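Local coordinates for protein putative methylase HI0767 (Haemophilus influenzae, PDB 2IFT) that probably methylates N2 of the guanine at position 966 of 16S rRNA in the assembled 30S particle, using S-adenosyl-L-methionine, at residues A[127-132]-A[151-156]. Sequence-based numbering, arbitrary orientation.
Sequences DVVFLD and NWLKPN
V129, on a strand of the Rossmann-like sheet of this methyltransferase, meets L153 on the short strand that follows helix 139-149. The contact joins the beginning of strand 126-131 to the return from that helix, within the right-handed beta-alpha-beta crossover to the neighbouring parallel strand 157-164. The tight part is small and greasy: CG2 of V129 sits 3.5 Å from CD2 of L153, the two side chains crossing at about a right angle. With CB of V129 facing the L153 segment, a chi1 of 177° sets CG2 anti to the carbonyl carbon and turns it to the leucine. Both residues are buried and rest on I159 of strand 157-164, and V129 reaches L147 of the helix.

Toward the surface the contact loosens into charge and water. K154 bends at chi3 (46°), and its end runs obliquely past the carboxylate of D127: CE lies 3.4 Å from OD1, while NZ and OD2 form a long salt bridge of 3.6 Å. The stronger polar partner of OD2 is the backbone N of E56, which probably fixes the carboxylate more firmly than the lysine does. The other oxygen is bridged to the backbone of P155: one water donates to OD1 of D127 at 2.9 Å and to the carbonyl O of P155 at 2.6 Å.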
loop_
_atom_site.group_PDB
_atom_site.type_symbol
_atom_site.label_atom_id
_atom_site.label_comp_id
_atom_site.label_asym_id
_atom_site.label_seq_id
_atom_site.Cartn_x
_atom_site.Cartn_y
_atom_site.Cartn_z
ATOM N N ASP A 127 -9.363 -2.741 1.009
ATOM C CA ASP A 127 -9.221 -4.100 1.532
ATOM C C ASP A 127 -7.758 -4.295 1.915
ATOM O O ASP A 127 -7.433 -5.089 2.802
ATOM C CB ASP A 127 -9.574 -5.137 0.459
ATOM C CG ASP A 127 -11.040 -5.133 0.096
ATOM O OD1 ASP A 127 -11.848 -5.648 0.897
ATOM O OD2 ASP A 127 -11.388 -4.610 -0.987
ATOM N N VAL A 128 -6.871 -3.577 1.224
ATOM C CA VAL A 128 -5.436 -3.680 1.493
ATOM C C VAL A 128 -4.737 -2.321 1.443
ATOM O O VAL A 128 -4.996 -1.510 0.549
ATOM C CB VAL A 128 -4.751 -4.647 0.483
ATOM C CG1 VAL A 128 -3.278 -4.809 0.831
ATOM C CG2 VAL A 128 -5.442 -6.001 0.511
ATOM N N VAL A 129 -3.846 -2.078 2.402
ATOM C CA VAL A 129 -3.122 -0.809 2.464
ATOM C C VAL A 129 -1.624 -0.978 2.683
ATOM O O VAL A 129 -1.206 -1.717 3.581
ATOM C CB VAL A 129 -3.664 0.081 3.599
ATOM C CG1 VAL A 129 -2.859 1.363 3.683
ATOM C CG2 VAL A 129 -5.137 0.392 3.371
ATOM N N PHE A 130 -0.831 -0.288 1.859
ATOM C CA PHE A 130 0.628 -0.300 1.937
ATOM C C PHE A 130 1.100 1.068 2.428
ATOM O O PHE A 130 0.901 2.083 1.747
ATOM C CB PHE A 130 1.267 -0.547 0.559
ATOM C CG PHE A 130 0.780 -1.784 -0.136
ATOM C CD1 PHE A 130 -0.070 -1.686 -1.230
ATOM C CD2 PHE A 130 1.157 -3.048 0.312
ATOM C CE1 PHE A 130 -0.545 -2.830 -1.880
ATOM C CE2 PHE A 130 0.692 -4.197 -0.329
ATOM C CZ PHE A 130 -0.168 -4.082 -1.433
ATOM N N LEU A 131 1.707 1.099 3.608
ATOM C CA LEU A 131 2.227 2.334 4.181
ATOM C C LEU A 131 3.729 2.233 4.410
ATOM O O LEU A 131 4.169 1.661 5.415
ATOM C CB LEU A 131 1.566 2.629 5.521
ATOM C CG LEU A 131 0.097 2.999 5.551
ATOM C CD1 LEU A 131 -0.317 3.183 6.989
ATOM C CD2 LEU A 131 -0.139 4.267 4.755
ATOM N N ASP A 132 4.514 2.775 3.483
ATOM C CA ASP A 132 5.962 2.756 3.626
ATOM C C ASP A 132 6.570 4.141 3.369
ATOM O O ASP A 132 7.370 4.331 2.457
ATOM C CB ASP A 132 6.577 1.706 2.696
ATOM C CG ASP A 132 6.414 2.052 1.229
ATOM O OD1 ASP A 132 5.339 2.567 0.851
ATOM O OD2 ASP A 132 7.362 1.799 0.451
ATOM N N ASN A 151 -12.867 6.374 8.424
ATOM C CA ASN A 151 -13.635 5.316 7.772
ATOM C C ASN A 151 -13.113 4.883 6.399
ATOM O O ASN A 151 -13.888 4.763 5.454
ATOM C CB ASN A 151 -15.081 5.832 7.652
ATOM C CG ASN A 151 -16.095 4.735 7.377
ATOM O OD1 ASN A 151 -16.016 3.649 7.941
ATOM N ND2 ASN A 151 -17.077 5.032 6.526
ATOM N N TRP A 152 -11.815 4.629 6.289
ATOM C CA TRP A 152 -11.225 4.244 5.012
ATOM C C TRP A 152 -11.140 2.749 4.797
ATOM O O TRP A 152 -11.185 2.271 3.660
ATOM C CB TRP A 152 -9.806 4.790 4.887
ATOM C CG TRP A 152 -9.732 6.241 4.678
ATOM C CD1 TRP A 152 -9.515 7.193 5.622
ATOM C CD2 TRP A 152 -9.911 6.930 3.436
ATOM N NE1 TRP A 152 -9.546 8.438 5.049
ATOM C CE2 TRP A 152 -9.787 8.306 3.708
ATOM C CE3 TRP A 152 -10.165 6.513 2.119
ATOM C CZ2 TRP A 152 -9.907 9.280 2.710
ATOM C CZ3 TRP A 152 -10.287 7.484 1.120
ATOM C CH2 TRP A 152 -10.157 8.851 1.425
ATOM N N LEU A 153 -11.008 2.025 5.901
ATOM C CA LEU A 153 -10.840 0.590 5.866
ATOM C C LEU A 153 -12.075 -0.254 5.913
ATOM O O LEU A 153 -12.980 -0.036 6.712
ATOM C CB LEU A 153 -9.924 0.159 6.998
ATOM C CG LEU A 153 -8.547 0.818 6.921
ATOM C CD1 LEU A 153 -7.770 0.433 8.154
ATOM C CD2 LEU A 153 -7.809 0.393 5.647
ATOM N N LYS A 154 -12.079 -1.249 5.046
ATOM C CA LYS A 154 -13.172 -2.183 4.976
ATOM C C LYS A 154 -12.850 -3.261 5.998
ATOM O O LYS A 154 -11.680 -3.479 6.351
ATOM C CB LYS A 154 -13.243 -2.730 3.567
ATOM C CG LYS A 154 -13.422 -1.603 2.567
ATOM C CD LYS A 154 -13.454 -2.098 1.150
ATOM C CE LYS A 154 -14.349 -3.297 1.013
ATOM N NZ LYS A 154 -14.719 -3.473 -0.405
ATOM N N PRO A 155 -13.878 -3.948 6.500
ATOM C CA PRO A 155 -13.639 -4.993 7.493
ATOM C C PRO A 155 -12.600 -6.024 7.057
ATOM O O PRO A 155 -12.568 -6.451 5.904
ATOM C CB PRO A 155 -15.040 -5.582 7.717
ATOM C CG PRO A 155 -15.764 -5.303 6.413
ATOM C CD PRO A 155 -15.300 -3.896 6.110
ATOM N N ASN A 156 -11.723 -6.385 7.988
ATOM C CA ASN A 156 -10.686 -7.379 7.738
ATOM C C ASN A 156 -9.582 -6.927 6.807
ATOM O O ASN A 156 -8.816 -7.753 6.321
ATOM C CB ASN A 156 -11.311 -8.661 7.190
ATOM C CG ASN A 156 -12.361 -9.219 8.115
ATOM O OD1 ASN A 156 -12.155 -9.277 9.336
ATOM N ND2 ASN A 156 -13.492 -9.637 7.551
HETATM O O HOH W 1 -11.241 -6.366 3.650
#